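Putative 4-Hydroxy-2-oxoglutarate aldolase / 2-dehydro-3-deoxyphosphogluconate aldolase (Yersinia enterocolitica, PDB 3LM7) is a putative aldolase of the KDGP aldolase family, whose members are grouped with the TIM-barrel proteins. Local coordinates at residues 81-84 / 85-89; 104-108 / 109-113; 231-234 / 235-238. One frame throughout, in Å; residues are numbered along the deposited sequence.

Contact 1 (81-84 / 85-89); sequences VMVS and QISQQ
Val-81 meets Gln-85 one turn further along helix 80-90, by backbone and side chain together. Val-81 O accepts from Gln-85 N at 3.0 Å, while the methyl Val-81 CG1 lies 3.4 Å from Gln-85 NE2. The two side chains run alongside each other in the same direction, and Gln-85, extended beyond CG, carries its amide alongside that methyl. Met-82, present as selenomethionine, repeats the backbone bond almost without bend: Ile-86 N approaches Met-82 O at 2.8 Å with an N-H...O angle of 176°. Their side chains cross at a slant, CG of Met-82 standing 4.0 Å from CD1 of Ile-86, and both reach helix 50-63, Met-82 on Val-50 and Ile-86 on Ala-53 and Met-57. Val-83 carries a doubly used carbonyl. Ser-87 N reaches Val-83 O at 2.9 Å from one face of the carbonyl plane and Ser-87 OG reaches it at 2.8 Å from the other, the hydroxyl standing well above the plane. Because OG of Ser-87 sits beside its own backbone N (chi1 -60°), it folds back onto the preceding turn, and this buried hydroxyl is satisfied there. Both residues face the sheet, touching Val-70 and Val-95. Ser-84 O closes the series by accepting from Gln-88 N at 3.2 Å, whereas Ser-84 OG turns toward helix 102-109, where it is hydrogen-bonded to Ser-105 OG. The pattern is that of an amphipathic alpha-helix with a serine bonded to the carbonyl four residues earlier, and this helix makes the crossover of a beta-alpha-beta unit between parallel strands 68-71 and 94-95.

Contact 2 (104-108 / 109-113); sequences ASRAL and LGQHD
Arg-106 folds over the C-terminal end of helix 102-109 onto Gln-111 and His-112, a local contact round the turn that leads toward strand 115-120. The last helical turn is closed by two backbone bonds, Leu-109 N to Ser-105 O at 2.9 Å and Gly-110 N to Arg-106 O at 3.2 Å. Gly-110 then leaves the helix with positive phi, a conformation that favours glycine, and the chain turns back toward the arginine. The side chain of Arg-106 starts with CG opposite its backbone N (chi1 166°) and bends at both chi2 and chi3, which brings the guanidinium to the turn. There Arg-106 NH1 donates to Gln-111 O at 2.8 Å; the donor lies in the carbonyl plane, on a lone pair, although the oxygen is tilted 21° from the guanidinium plane. His-112 covers one face of the same group. Its ring is turned 36° from the guanidinium and offset toward the rim, with His-112 ND1 3.3 Å from Arg-106 NE but too poorly angled to bond. Further partners fix the rotation of the arginine: NE donates to Gly-158 O and NH1 also to Thr-114 O, so a buried charged group is met largely by backbone carbonyls. Leu-109 borders it from another direction, Leu-109 CD1 being 3.8 Å from Arg-106 NH1. The amide of Gln-111 binds Thr-114 and Gln-91 through NE2, while its OE1 accepts a weak bond from Asp-113 N. Arg-106 and Leu-109 both rest on Val-116 of strand 115-120, Leu-109 also touches Val-95 of strand 94-95, and Leu-108 packs against Gln-88 of helix 80-90.

Contact 3 (231-234 / 235-238); sequences NTRP and EDVK
Arg-233 and Asp-236 form a salt bridge at the start of helix 234-247, Arg-233 NH1 donating to Asp-236 OD2 at 2.9 Å. The oxygen lies at the edge of the guanidinium, in its plane, and is approached nearly along its own C-O bond; the guanidinium and carboxylate planes are nonetheless turned 60° apart. Both side chains run alongside each other in the same direction, and the extended arginine chain brings Arg-233 CD to 3.4 Å from Asp-236 OD2. Glu-235 reaches back from the first turn: CG lies between backbone N and carbonyl carbon (chi1 62°) and the chain bends again at chi2, setting Glu-235 OE2 3.7 Å from Arg-233 CD. The backbone of Arg-233, at the N-cap position, starts the helix: Arg-233 O accepts from Val-237 N at 3.2 Å and, weakly, from Asp-236 N. Pro-234 O accepts from Lys-238 N at 3.0 Å, the next bond of the first turn. On the inner side, the methyl CG2 of Thr-232 meets CG2 of Val-237 at 3.8 Å, while Thr-232 OG1 is held by Leu-20 O. Helix 24-33 covers this side, with Ile-30 against Thr-232 and Ala-33 against Val-237. With two carboxylates in the first turn, the negative groups would probably interact favourably with the helix dipole, and the arginine would offset mainly the charge of Asp-236, Glu-235 lying near but not bonded to it.

How the contacts relate
Contacts 1 and 2 are neighbours, their centres 10 Å apart, on helices 80-90 and 102-109, which precede and follow strand 94-95 in the chain and both touch Val-95. They meet through a probable hydrogen bond of 2.6 Å between Ser-84 OG and Ser-105 OG, and through packing of Gln-88 CG on Leu-108 O at 3.3 Å. Gln-91, just after helix 80-90, also bonds to Leu-109 O and Gln-111 in contact 2. Contact 3 stands apart: its centre is 28 Å from that of contact 1 and 31 Å from that of contact 2, on the opposite side of the chain's centre from the latter. It lies at the start of helix 234-247, late in the chain, and touches neither.

Contact 1 (81-84 / 85-89)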
loop_
_atom_site.group_PDB
_atom_site.type_symbol
_atom_site.label_atom_id
_atom_site.label_comp_id
_atom_site.label_asym_id
_atom_site.label_seq_id
_atom_site.Cartn_x
_atom_site.Cartn_y
_atom_site.Cartn_z
ATOM N N VAL A 81 29.734 -0.949 2.023
ATOM C CA VAL A 81 30.027 -2.373 2.053
ATOM C C VAL A 81 29.877 -2.917 3.493
ATOM O O VAL A 81 29.352 -4.017 3.708
ATOM C CB VAL A 81 31.475 -2.626 1.525
ATOM C CG1 VAL A 81 32.030 -4.068 1.963
ATOM C CG2 VAL A 81 31.511 -2.372 -0.023
HETATM N N MSE A 82 30.356 -2.183 4.473
HETATM C CA MSE A 82 30.189 -2.660 5.864
HETATM C C MSE A 82 28.714 -2.795 6.235
HETATM O O MSE A 82 28.325 -3.772 6.852
HETATM C CB MSE A 82 30.867 -1.712 6.827
HETATM C CG MSE A 82 31.261 -2.351 8.137
HETATM SE SE MSE A 82 31.844 -0.866 9.294
HETATM C CE MSE A 82 32.093 -1.864 10.884
ATOM N N VAL A 83 27.872 -1.839 5.817
ATOM C CA VAL A 83 26.414 -1.980 6.073
ATOM C C VAL A 83 25.843 -3.248 5.441
ATOM O O VAL A 83 25.068 -3.965 6.080
ATOM C CB VAL A 83 25.619 -0.711 5.647
ATOM C CG1 VAL A 83 24.131 -0.993 5.630
ATOM C CG2 VAL A 83 25.920 0.403 6.703
ATOM N N SER A 84 26.272 -3.590 4.221
ATOM C CA SER A 84 25.770 -4.805 3.605
ATOM C C SER A 84 26.201 -6.043 4.409
ATOM O O SER A 84 25.433 -6.990 4.560
ATOM C CB SER A 84 26.293 -4.973 2.157
ATOM O OG SER A 84 25.682 -4.010 1.335
ATOM N N GLN A 85 27.454 -6.053 4.859
ATOM C CA GLN A 85 27.909 -7.189 5.648
ATOM C C GLN A 85 27.283 -7.273 7.023
ATOM O O GLN A 85 26.914 -8.378 7.481
ATOM C CB GLN A 85 29.435 -7.199 5.710
ATOM C CG GLN A 85 30.057 -7.296 4.296
ATOM C CD GLN A 85 31.556 -6.999 4.337
ATOM O OE1 GLN A 85 32.060 -6.576 5.346
ATOM N NE2 GLN A 85 32.248 -7.203 3.228
ATOM N N ILE A 86 27.185 -6.141 7.721
ATOM C CA ILE A 86 26.500 -6.123 8.997
ATOM C C ILE A 86 25.056 -6.625 8.842
ATOM O O ILE A 86 24.564 -7.468 9.633
ATOM C CB ILE A 86 26.458 -4.724 9.569
ATOM C CG1 ILE A 86 27.849 -4.270 9.978
ATOM C CG2 ILE A 86 25.492 -4.627 10.789
ATOM C CD1 ILE A 86 27.932 -2.739 10.297
ATOM N N SER A 87 24.353 -6.100 7.841
ATOM C CA SER A 87 22.888 -6.398 7.681
ATOM C C SER A 87 22.632 -7.871 7.387
ATOM O O SER A 87 21.656 -8.425 7.847
ATOM C CB SER A 87 22.250 -5.470 6.620
ATOM O OG SER A 87 22.401 -4.094 7.004
ATOM N N GLN A 88 23.508 -8.501 6.610
ATOM C CA GLN A 88 23.446 -9.950 6.349
ATOM C C GLN A 88 23.292 -10.747 7.653
ATOM O O GLN A 88 22.433 -11.652 7.746
ATOM C CB GLN A 88 24.740 -10.428 5.652
ATOM C CG GLN A 88 24.717 -11.906 5.378
ATOM C CD GLN A 88 25.865 -12.368 4.585
ATOM O OE1 GLN A 88 26.917 -11.759 4.590
ATOM N NE2 GLN A 88 25.664 -13.425 3.841
ATOM N N GLN A 89 24.125 -10.412 8.622
ATOM C CA GLN A 89 24.173 -11.151 9.912
ATOM C C GLN A 89 23.104 -10.707 10.895
ATOM O O GLN A 89 22.412 -11.534 11.514
ATOM C CB GLN A 89 25.565 -11.010 10.555
ATOM C CG GLN A 89 26.668 -11.506 9.634
ATOM C CD GLN A 89 28.039 -11.633 10.333
ATOM O OE1 GLN A 89 28.124 -12.050 11.511
ATOM N NE2 GLN A 89 29.080 -11.245 9.630
#

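Contact 2 (104-108 / 109-113)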
loop_
_atom_site.group_PDB
_atom_site.type_symbol
_atom_site.label_atom_id
_atom_site.label_comp_id
_atom_site.label_asym_id
_atom_site.label_seq_id
_atom_site.Cartn_x
_atom_site.Cartn_y
_atom_site.Cartn_z
ATOM N N ALA A 104 23.707 -5.333 -3.546
ATOM C CA ALA A 104 24.452 -6.261 -2.645
ATOM C C ALA A 104 23.721 -6.468 -1.313
ATOM O O ALA A 104 23.767 -7.564 -0.755
ATOM C CB ALA A 104 25.870 -5.714 -2.379
ATOM N N SER A 105 23.111 -5.423 -0.748
ATOM C CA SER A 105 22.484 -5.595 0.591
ATOM C C SER A 105 21.308 -6.517 0.457
ATOM O O SER A 105 21.085 -7.405 1.277
ATOM C CB SER A 105 22.021 -4.236 1.201
ATOM O OG SER A 105 23.124 -3.531 1.746
ATOM N N ARG A 106 20.491 -6.305 -0.565
ATOM C CA ARG A 106 19.339 -7.179 -0.661
ATOM C C ARG A 106 19.778 -8.636 -0.859
ATOM O O ARG A 106 19.182 -9.581 -0.285
ATOM C CB ARG A 106 18.401 -6.723 -1.770
ATOM C CG ARG A 106 17.334 -7.757 -2.187
ATOM C CD ARG A 106 16.293 -7.961 -0.993
ATOM N NE ARG A 106 15.623 -6.656 -0.789
ATOM C CZ ARG A 106 15.171 -6.181 0.357
ATOM N NH1 ARG A 106 15.214 -6.951 1.432
ATOM N NH2 ARG A 106 14.569 -4.958 0.396
ATOM N N ALA A 107 20.767 -8.834 -1.707
ATOM C CA ALA A 107 21.237 -10.183 -1.982
ATOM C C ALA A 107 21.795 -10.815 -0.708
ATOM O O ALA A 107 21.477 -11.988 -0.470
ATOM C CB ALA A 107 22.323 -10.186 -3.056
ATOM N N LEU A 108 22.614 -10.097 0.077
ATOM C CA LEU A 108 23.137 -10.685 1.313
ATOM C C LEU A 108 22.065 -10.847 2.406
ATOM O O LEU A 108 22.173 -11.735 3.263
ATOM C CB LEU A 108 24.296 -9.881 1.857
ATOM C CG LEU A 108 25.530 -9.908 0.893
ATOM C CD1 LEU A 108 26.655 -9.145 1.583
ATOM C CD2 LEU A 108 25.983 -11.408 0.461
ATOM N N LEU A 109 20.995 -10.050 2.366
ATOM C CA LEU A 109 19.906 -10.244 3.323
ATOM C C LEU A 109 19.221 -11.572 3.082
ATOM O O LEU A 109 18.787 -12.254 4.054
ATOM C CB LEU A 109 18.861 -9.091 3.260
ATOM C CG LEU A 109 19.279 -7.807 4.001
ATOM C CD1 LEU A 109 18.416 -6.585 3.499
ATOM C CD2 LEU A 109 19.097 -7.984 5.532
ATOM N N GLY A 110 19.103 -11.949 1.810
ATOM C CA GLY A 110 18.541 -13.260 1.453
ATOM C C GLY A 110 17.011 -13.316 1.563
ATOM O O GLY A 110 16.420 -14.394 1.480
ATOM N N GLN A 111 16.350 -12.177 1.734
ATOM C CA GLN A 111 14.874 -12.144 1.787
ATOM C C GLN A 111 14.500 -10.692 1.430
ATOM O O GLN A 111 15.356 -9.768 1.486
ATOM C CB GLN A 111 14.260 -12.595 3.191
ATOM C CG GLN A 111 15.083 -12.161 4.431
ATOM C CD GLN A 111 14.913 -10.647 4.810
ATOM O OE1 GLN A 111 14.038 -9.973 4.359
ATOM N NE2 GLN A 111 15.776 -10.172 5.645
ATOM N N HIS A 112 13.245 -10.501 1.072
ATOM C CA HIS A 112 12.748 -9.176 0.679
ATOM C C HIS A 112 11.893 -8.493 1.747
ATOM O O HIS A 112 11.302 -7.462 1.460
ATOM C CB HIS A 112 11.917 -9.288 -0.600
ATOM C CG HIS A 112 11.890 -8.024 -1.415
ATOM N ND1 HIS A 112 12.862 -7.711 -2.348
ATOM C CD2 HIS A 112 10.990 -7.005 -1.452
ATOM C CE1 HIS A 112 12.570 -6.543 -2.909
ATOM N NE2 HIS A 112 11.434 -6.101 -2.394
ATOM N N ASP A 113 11.861 -9.011 2.969
ATOM C CA ASP A 113 11.078 -8.313 3.996
ATOM C C ASP A 113 11.793 -7.131 4.563
ATOM O O ASP A 113 11.175 -6.074 4.766
ATOM C CB ASP A 113 10.738 -9.250 5.133
ATOM C CG ASP A 113 9.841 -10.405 4.663
ATOM O OD1 ASP A 113 8.982 -10.168 3.817
ATOM O OD2 ASP A 113 10.035 -11.510 5.142
#

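Contact 3 (231-234 / 235-238)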
loop_
_atom_site.group_PDB
_atom_site.type_symbol
_atom_site.label_atom_id
_atom_site.label_comp_id
_atom_site.label_asym_id
_atom_site.label_seq_id
_atom_site.Cartn_x
_atom_site.Cartn_y
_atom_site.Cartn_z
ATOM N N ASN A 231 21.523 11.921 22.958
ATOM C CA ASN A 231 20.313 11.102 22.992
ATOM C C ASN A 231 19.120 11.773 22.341
ATOM O O ASN A 231 18.811 12.965 22.579
ATOM C CB ASN A 231 19.918 10.727 24.437
ATOM C CG ASN A 231 20.863 9.713 25.102
ATOM O OD1 ASN A 231 21.691 9.026 24.471
ATOM N ND2 ASN A 231 20.656 9.543 26.381
ATOM N N THR A 232 18.411 10.997 21.534
ATOM C CA THR A 232 17.136 11.466 20.986
ATOM C C THR A 232 16.128 11.669 22.113
ATOM O O THR A 232 15.963 10.756 22.957
ATOM C CB THR A 232 16.586 10.457 19.908
ATOM O OG1 THR A 232 17.480 10.483 18.773
ATOM C CG2 THR A 232 15.189 10.807 19.481
ATOM N N ARG A 233 15.453 12.815 22.121
ATOM C CA ARG A 233 14.514 13.144 23.195
ATOM C C ARG A 233 13.266 12.300 23.106
ATOM O O ARG A 233 12.514 12.446 22.143
ATOM C CB ARG A 233 14.128 14.619 23.154
ATOM C CG ARG A 233 15.290 15.570 23.518
ATOM C CD ARG A 233 14.805 17.070 23.452
ATOM N NE ARG A 233 15.956 17.932 23.211
ATOM C CZ ARG A 233 16.331 18.413 22.036
ATOM N NH1 ARG A 233 15.610 18.186 20.969
ATOM N NH2 ARG A 233 17.437 19.163 21.954
ATOM N N PRO A 234 13.011 11.426 24.103
ATOM C CA PRO A 234 11.785 10.619 24.019
ATOM C C PRO A 234 10.545 11.466 23.985
ATOM O O PRO A 234 9.579 11.062 23.337
ATOM C CB PRO A 234 11.858 9.673 25.242
ATOM C CG PRO A 234 13.354 9.639 25.541
ATOM C CD PRO A 234 13.889 10.979 25.203
ATOM N N GLU A 235 10.550 12.667 24.584
ATOM C CA GLU A 235 9.328 13.486 24.475
ATOM C C GLU A 235 9.095 14.072 23.022
ATOM O O GLU A 235 7.929 14.308 22.586
ATOM C CB GLU A 235 9.315 14.603 25.527
ATOM C CG GLU A 235 10.472 15.654 25.418
ATOM C CD GLU A 235 11.838 15.229 26.061
ATOM O OE1 GLU A 235 12.137 13.994 26.265
ATOM O OE2 GLU A 235 12.665 16.171 26.310
ATOM N N ASP A 236 10.201 14.270 22.297
ATOM C CA ASP A 236 10.118 14.683 20.876
ATOM C C ASP A 236 9.550 13.517 20.015
ATOM O O ASP A 236 8.857 13.720 19.038
ATOM C CB ASP A 236 11.480 15.149 20.349
ATOM C CG ASP A 236 11.915 16.528 20.909
ATOM O OD1 ASP A 236 11.181 17.101 21.740
ATOM O OD2 ASP A 236 13.007 16.995 20.526
ATOM N N VAL A 237 9.883 12.294 20.385
ATOM C CA VAL A 237 9.350 11.146 19.685
ATOM C C VAL A 237 7.850 11.056 19.964
ATOM O O VAL A 237 7.029 10.783 19.069
ATOM C CB VAL A 237 10.137 9.852 20.126
ATOM C CG1 VAL A 237 9.452 8.598 19.665
ATOM C CG2 VAL A 237 11.546 9.902 19.604
ATOM N N LYS A 238 7.451 11.267 21.215
ATOM C CA LYS A 238 5.970 11.295 21.485
ATOM C C LYS A 238 5.230 12.381 20.654
ATOM O O LYS A 238 4.107 12.130 20.162
ATOM C CB LYS A 238 5.721 11.439 22.988
ATOM C CG LYS A 238 4.373 10.946 23.410
ATOM C CD LYS A 238 3.454 12.071 23.512
ATOM C CE LYS A 238 2.148 11.618 24.212
ATOM N NZ LYS A 238 1.286 12.859 24.256
#